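Local coordinates for protein 2-hydroxychromene-2-carboxylate isomerase (PDB 2IMF) that catalyses the reversible glutathione-dependent isomerization of 2-hydroxychromene-2-carboxylate to trans-O-hydroxybenzylidenepyruvate in naphthalene degradation, at residues V3-F7 with A160-V165; S11-A17 with G167-M171. All coordinates share one frame; numbering follows the deposited sequence.

Contact 1 of 2, residues V3-F7 with A160-V165; sequences VDFYF and AIERKV
Asp4 and Tyr6 both set CG beside the backbone N and anti to the carbonyl carbon (chi1 -63° and -66°), and this shared choice, two residues apart on one strand, sends carboxylate and phenol together toward the end of helix 147-162. Arg163 answers with a chain extended from CG to NE, long enough to bring NH1 to both. NH1 forms a salt bridge with Asp4 OD2, hydrogen-bonded at 2.8 Å (163° at the hydrogen), meeting it on the anti side and tilted out of the carboxylate plane. The same nitrogen donates to Tyr6 OH at 2.9 Å. Both acceptors lie close to the guanidinium plane, so the two bonds fix the rotation of that flat group, which stands steeply to the tyrosine ring. Asp4 is shared, since its OD1 forms a second salt bridge with Arg33; two arginines thus flank this buried acid and would be expected to stabilise its charge. The ring of Tyr6 meets apolar groups. Val165 CG2 sits squarely over one ring face, 4.3 Å from the centroid, in a CH-pi contact, while Ala160 CB approaches obliquely, 3.8 Å from CE2. Alanine is small enough to let the helix end come close, and branched valine covers the ring. Between them the helix ends and the chain turns off: Lys164 has positive phi, and Val165 N bonds back to Ala160 O at 3.1 Å, with Lys164 N to Ile161 O inside it. This is a Schellman motif, ending the helix that packs against the central sheet of a thioredoxin-like domain.

Contact 2 of 2, residues S11-A17 with G167-M171; sequences SPFSYLA and GVPTM. With GSH (glutathione), chain E; TOM (4-(2-methoxyphenyl)-2-oxobut-3-enoic acid), chain F.
Phe13, whose CB rests against Pro169 CD, lays its ring under glutathione: CB1 of the ligand lies 3.9 Å above one face of the Phe13 ring, over its centre. At the ring edge, near its plane, comes the other ligand, with TOM C6 3.9 Å from Phe13 CE2, so one aromatic residue borders both cofactor and an analogue of the ring-opened reactant. Pro169 carries most of the packing from 167-171 onto the helix. It follows a cis peptide bond and packs on the first turns of helix 12-28, its CB 3.6 Å from Ala17 CB, where the small methyl lets helix and loop lie close. Ser14 OG adjoins Pro169 N, which has no hydrogen to offer; this hydroxyl instead shares a hydrogen bond of 3.0 Å with Ser11 OG. Val168 CG2 touches Ser11 CB, and the backbone of Val168 grips glutathione like a neighbouring strand: Val168 N donates to GSH O2 at 2.8 Å, and GSH N2 donates to Val168 O at 2.8 Å. Gly167, without a side chain, allows its CA to lie 3.1 Å from GSH O2. Ser11 occupies the N-cap of the helix, with chi1 near 180° (168°) turning OG away from the backbone N and to the sulfur, 3.2 Å from GSH SG2. The cis-proline loop beside a helix start is the thioredoxin-fold glutathione site. Paired main-chain bonds hold the cysteinyl part, and a hydroxyl and helix N-terminus next to the sulfur would probably favour its thiolate form, consistent with Ser11's inferred active-site role.

Overall arrangement
The two contacts, with centres about 11 Å apart, interlock along the chain: 3-7, 11-17, 160-165 and 167-171 follow in that order, and each contact joins an early segment to a late one. Between the early and late segments lie about 140 mostly helical residues, which include strand 31-36 of the sheet. Strands 2-7 and 170-173 are antiparallel neighbours in the central sheet, where Tyr6 N probably bonds to Thr170 O (2.8 Å). Contact 1 lies on the sheet face covered by the end of helix 147-162; contact 2 lies on the other, beneath helix 12-28, where Phe5 meets Pro169. Together they unite chain-distant parts of the thioredoxin-like core and place the glutathione-binding loop before strand 170-173, beside the start of helix 12-28.

Contact 1 of 2, residues V3-F7 with A160-V165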
loop_
_atom_site.group_PDB
_atom_site.type_symbol
_atom_site.label_atom_id
_atom_site.label_comp_id
_atom_site.label_asym_id
_atom_site.label_seq_id
_atom_site.Cartn_x
_atom_site.Cartn_y
_atom_site.Cartn_z
ATOM N N VAL A 3 -13.629 5.391 16.049
ATOM C CA VAL A 3 -12.534 4.690 15.309
ATOM C C VAL A 3 -11.296 4.625 16.190
ATOM O O VAL A 3 -10.897 5.650 16.776
ATOM C CB VAL A 3 -12.249 5.441 14.017
ATOM C CG1 VAL A 3 -10.946 5.012 13.369
ATOM C CG2 VAL A 3 -13.443 5.248 13.073
ATOM N N ASP A 4 -10.687 3.471 16.338
ATOM C CA ASP A 4 -9.411 3.356 16.985
ATOM C C ASP A 4 -8.296 3.589 15.954
ATOM O O ASP A 4 -8.303 2.962 14.894
ATOM C CB ASP A 4 -9.303 1.980 17.625
ATOM C CG ASP A 4 -10.366 1.757 18.735
ATOM O OD1 ASP A 4 -10.902 2.753 19.309
ATOM O OD2 ASP A 4 -10.669 0.608 19.011
ATOM N N PHE A 5 -7.379 4.471 16.288
ATOM C CA PHE A 5 -6.259 4.852 15.418
ATOM C C PHE A 5 -4.967 4.567 16.075
ATOM O O PHE A 5 -4.677 5.076 17.174
ATOM C CB PHE A 5 -6.452 6.327 15.134
ATOM C CG PHE A 5 -5.345 6.984 14.326
ATOM C CD1 PHE A 5 -4.727 6.370 13.217
ATOM C CD2 PHE A 5 -5.011 8.326 14.628
ATOM C CE1 PHE A 5 -3.749 7.034 12.463
ATOM C CE2 PHE A 5 -4.011 8.995 13.869
ATOM C CZ PHE A 5 -3.358 8.296 12.805
ATOM N N TYR A 6 -4.138 3.834 15.347
ATOM C CA TYR A 6 -2.823 3.419 15.851
ATOM C C TYR A 6 -1.762 4.052 14.976
ATOM O O TYR A 6 -1.797 3.924 13.755
ATOM C CB TYR A 6 -2.652 1.908 15.770
ATOM C CG TYR A 6 -3.583 1.192 16.680
ATOM C CD1 TYR A 6 -4.964 0.955 16.342
ATOM C CD2 TYR A 6 -3.159 0.867 17.933
ATOM C CE1 TYR A 6 -5.821 0.299 17.216
ATOM C CE2 TYR A 6 -4.056 0.206 18.886
ATOM C CZ TYR A 6 -5.356 -0.043 18.443
ATOM O OH TYR A 6 -6.257 -0.650 19.369
ATOM N N PHE A 7 -0.822 4.775 15.564
ATOM C CA PHE A 7 0.179 5.528 14.812
ATOM C C PHE A 7 1.500 5.502 15.599
ATOM O O PHE A 7 1.528 5.201 16.810
ATOM C CB PHE A 7 -0.261 6.989 14.583
ATOM C CG PHE A 7 -0.377 7.790 15.865
ATOM C CD1 PHE A 7 -1.510 7.723 16.651
ATOM C CD2 PHE A 7 0.669 8.529 16.331
ATOM C CE1 PHE A 7 -1.590 8.450 17.828
ATOM C CE2 PHE A 7 0.619 9.176 17.532
ATOM C CZ PHE A 7 -0.557 9.141 18.262
ATOM N N ALA A 160 -1.804 -3.355 21.166
ATOM C CA ALA A 160 -1.941 -3.298 19.699
ATOM C C ALA A 160 -1.462 -4.606 19.035
ATOM O O ALA A 160 -2.158 -5.101 18.147
ATOM C CB ALA A 160 -1.094 -2.160 19.146
ATOM N N ILE A 161 -0.341 -5.165 19.475
ATOM C CA ILE A 161 0.143 -6.444 18.961
ATOM C C ILE A 161 -0.930 -7.528 19.203
ATOM O O ILE A 161 -1.193 -8.365 18.346
ATOM C CB ILE A 161 1.432 -6.763 19.674
ATOM C CG1 ILE A 161 2.542 -5.775 19.221
ATOM C CG2 ILE A 161 1.884 -8.257 19.472
ATOM C CD1 ILE A 161 3.885 -5.929 19.947
ATOM N N GLU A 162 -1.505 -7.560 20.418
ATOM C CA GLU A 162 -2.599 -8.550 20.700
ATOM C C GLU A 162 -3.768 -8.412 19.772
ATOM O O GLU A 162 -4.439 -9.409 19.443
ATOM C CB GLU A 162 -3.046 -8.434 22.158
ATOM C CG GLU A 162 -2.006 -8.881 23.158
ATOM C CD GLU A 162 -2.484 -8.629 24.593
ATOM O OE1 GLU A 162 -3.193 -7.609 24.866
ATOM O OE2 GLU A 162 -2.164 -9.472 25.449
ATOM N N ARG A 163 -3.987 -7.204 19.285
ATOM C CA ARG A 163 -5.064 -6.897 18.346
ATOM C C ARG A 163 -4.742 -7.166 16.874
ATOM O O ARG A 163 -5.540 -6.882 16.011
ATOM C CB ARG A 163 -5.540 -5.471 18.545
ATOM C CG ARG A 163 -7.071 -5.278 18.321
ATOM C CD ARG A 163 -7.507 -3.926 18.671
ATOM N NE ARG A 163 -8.856 -3.740 18.198
ATOM C CZ ARG A 163 -9.523 -2.634 18.203
ATOM N NH1 ARG A 163 -8.949 -1.516 18.624
ATOM N NH2 ARG A 163 -10.779 -2.667 17.814
ATOM N N LYS A 164 -3.529 -7.667 16.651
ATOM C CA LYS A 164 -3.068 -8.078 15.316
ATOM C C LYS A 164 -2.624 -6.888 14.483
ATOM O O LYS A 164 -2.546 -6.974 13.260
ATOM C CB LYS A 164 -4.102 -8.949 14.601
ATOM C CG LYS A 164 -4.372 -10.244 15.417
ATOM C CD LYS A 164 -4.909 -11.425 14.616
ATOM C CE LYS A 164 -5.780 -12.322 15.541
ATOM N NZ LYS A 164 -4.981 -12.943 16.681
ATOM N N VAL A 165 -2.327 -5.777 15.144
ATOM C CA VAL A 165 -1.743 -4.607 14.442
ATOM C C VAL A 165 -0.289 -4.955 14.129
ATOM O O VAL A 165 0.493 -5.359 15.003
ATOM C CB VAL A 165 -1.771 -3.407 15.345
ATOM C CG1 VAL A 165 -0.983 -2.275 14.687
ATOM C CG2 VAL A 165 -3.207 -3.017 15.625
#

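Contact 2 of 2, residues S11-A17 with G167-M171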
loop_
_atom_site.group_PDB
_atom_site.type_symbol
_atom_site.label_atom_id
_atom_site.label_comp_id
_atom_site.label_asym_id
_atom_site.label_seq_id
_atom_site.Cartn_x
_atom_site.Cartn_y
_atom_site.Cartn_z
ATOM N N SER A 11 6.119 7.857 11.328
ATOM C CA SER A 11 5.488 7.398 10.074
ATOM C C SER A 11 4.844 8.499 9.269
ATOM O O SER A 11 3.877 9.064 9.724
ATOM C CB SER A 11 4.490 6.321 10.452
ATOM O OG SER A 11 3.607 5.989 9.356
ATOM N N PRO A 12 5.371 8.744 8.069
ATOM C CA PRO A 12 4.739 9.774 7.237
ATOM C C PRO A 12 3.362 9.346 6.708
ATOM O O PRO A 12 2.542 10.206 6.471
ATOM C CB PRO A 12 5.744 9.963 6.076
ATOM C CG PRO A 12 6.458 8.633 5.980
ATOM C CD PRO A 12 6.564 8.102 7.433
ATOM N N PHE A 13 3.119 8.050 6.511
ATOM C CA PHE A 13 1.776 7.628 6.147
ATOM C C PHE A 13 0.830 7.853 7.306
ATOM O O PHE A 13 -0.364 8.148 7.079
ATOM C CB PHE A 13 1.859 6.168 5.701
ATOM C CG PHE A 13 2.553 6.030 4.350
ATOM C CD1 PHE A 13 1.927 6.426 3.178
ATOM C CD2 PHE A 13 3.828 5.546 4.300
ATOM C CE1 PHE A 13 2.558 6.309 1.954
ATOM C CE2 PHE A 13 4.497 5.397 3.048
ATOM C CZ PHE A 13 3.857 5.808 1.906
ATOM N N SER A 14 1.322 7.807 8.536
ATOM C CA SER A 14 0.494 8.140 9.691
ATOM C C SER A 14 0.172 9.623 9.805
ATOM O O SER A 14 -0.928 10.005 10.250
ATOM C CB SER A 14 1.120 7.653 10.985
ATOM O OG SER A 14 1.170 6.231 11.027
ATOM N N TYR A 15 1.127 10.484 9.361
ATOM C CA TYR A 15 0.927 11.901 9.339
ATOM C C TYR A 15 -0.219 12.153 8.389
ATOM O O TYR A 15 -1.166 12.909 8.705
ATOM C CB TYR A 15 2.184 12.557 8.796
ATOM C CG TYR A 15 2.002 13.960 8.318
ATOM C CD1 TYR A 15 1.666 14.989 9.206
ATOM C CD2 TYR A 15 2.253 14.276 6.984
ATOM C CE1 TYR A 15 1.582 16.346 8.725
ATOM C CE2 TYR A 15 2.192 15.602 6.515
ATOM C CZ TYR A 15 1.807 16.604 7.420
ATOM O OH TYR A 15 1.694 17.935 7.032
ATOM N N LEU A 16 -0.184 11.543 7.193
ATOM C CA LEU A 16 -1.264 11.730 6.207
ATOM C C LEU A 16 -2.606 11.225 6.788
ATOM O O LEU A 16 -3.651 11.891 6.715
ATOM C CB LEU A 16 -0.976 10.920 4.972
ATOM C CG LEU A 16 0.193 11.472 4.124
ATOM C CD1 LEU A 16 0.549 10.475 3.037
ATOM C CD2 LEU A 16 -0.186 12.868 3.485
ATOM N N ALA A 17 -2.623 10.013 7.345
ATOM C CA ALA A 17 -3.855 9.475 7.947
ATOM C C ALA A 17 -4.381 10.352 9.049
ATOM O O ALA A 17 -5.619 10.545 9.145
ATOM C CB ALA A 17 -3.638 8.027 8.446
ATOM N N GLY A 167 1.457 -2.729 11.685
ATOM C CA GLY A 167 2.054 -1.521 11.108
ATOM C C GLY A 167 1.234 -0.315 11.456
ATOM O O GLY A 167 0.237 -0.418 12.203
ATOM N N VAL A 168 1.653 0.815 10.906
ATOM C CA VAL A 168 0.925 2.060 11.130
ATOM C C VAL A 168 0.846 2.789 9.804
ATOM O O VAL A 168 1.698 2.635 8.927
ATOM C CB VAL A 168 1.566 2.959 12.203
ATOM C CG1 VAL A 168 1.506 2.269 13.535
ATOM C CG2 VAL A 168 3.077 3.266 11.854
ATOM N N PRO A 169 -0.176 3.596 9.573
ATOM C CA PRO A 169 -1.364 3.833 10.439
ATOM C C PRO A 169 -2.317 2.654 10.329
ATOM O O PRO A 169 -2.536 2.121 9.246
ATOM C CB PRO A 169 -2.018 5.103 9.829
ATOM C CG PRO A 169 -1.600 5.022 8.325
ATOM C CD PRO A 169 -0.218 4.350 8.298
ATOM N N THR A 170 -2.932 2.304 11.470
ATOM C CA THR A 170 -3.912 1.199 11.500
ATOM C C THR A 170 -5.176 1.787 12.133
ATOM O O THR A 170 -5.097 2.529 13.116
ATOM C CB THR A 170 -3.371 -0.060 12.180
ATOM O OG1 THR A 170 -2.310 -0.551 11.358
ATOM C CG2 THR A 170 -4.451 -1.128 12.185
ATOM N N MET A 171 -6.317 1.435 11.548
ATOM C CA MET A 171 -7.629 1.984 11.982
ATOM C C MET A 171 -8.552 0.811 12.212
ATOM O O MET A 171 -8.580 -0.109 11.362
ATOM C CB MET A 171 -8.287 2.961 10.993
ATOM C CG MET A 171 -7.562 4.273 10.902
ATOM S SD MET A 171 -5.961 4.365 10.066
ATOM C CE MET A 171 -6.259 3.568 8.480
HETATM N N1 GSH E . 0.259 1.937 1.456
HETATM C CA1 GSH E . 0.409 2.562 2.732
HETATM C C1 GSH E . -0.319 3.843 2.928
HETATM O O11 GSH E . -0.463 4.296 4.066
HETATM O O12 GSH E . -0.502 4.398 1.822
HETATM C CB1 GSH E . 1.723 2.227 3.426
HETATM C CG1 GSH E . 1.767 2.334 4.950
HETATM C CD1 GSH E . 3.134 1.976 5.463
HETATM O OE1 GSH E . 4.081 1.620 4.601
HETATM N N2 GSH E . 3.393 2.043 6.747
HETATM C CA2 GSH E . 4.622 1.554 7.359
HETATM C C2 GSH E . 4.481 0.250 8.015
HETATM O O2 GSH E . 3.405 0.043 8.804
HETATM C CB2 GSH E . 5.075 2.606 8.422
HETATM S SG2 GSH E . 5.684 4.159 7.658
HETATM N N3 GSH E . 5.348 -0.698 7.812
HETATM C CA3 GSH E . 5.060 -2.047 8.300
HETATM C C3 GSH E . 4.976 -2.979 7.113
HETATM O O31 GSH E . 4.701 -4.171 7.337
HETATM O O32 GSH E . 5.242 -2.547 5.942
HETATM O O8 TOM F . 10.027 2.086 6.524
HETATM C C9 TOM F . 9.440 2.077 7.601
HETATM C C10 TOM F . 9.817 1.261 8.727
HETATM O O11 TOM F . 9.517 0.047 8.628
HETATM O O10 TOM F . 10.315 1.794 9.739
HETATM C C8 TOM F . 8.187 2.856 7.856
HETATM C C7 TOM F . 7.569 3.624 6.988
HETATM C C1 TOM F . 8.227 4.747 6.212
HETATM C C6 TOM F . 7.860 4.827 4.883
HETATM C C5 TOM F . 8.427 5.808 4.076
HETATM C C4 TOM F . 9.307 6.737 4.658
HETATM C C3 TOM F . 9.669 6.676 5.987
HETATM C C2 TOM F . 9.096 5.655 6.767
HETATM O O2 TOM F . 9.358 5.517 8.087
HETATM C C11 TOM F . 10.027 6.653 8.640
#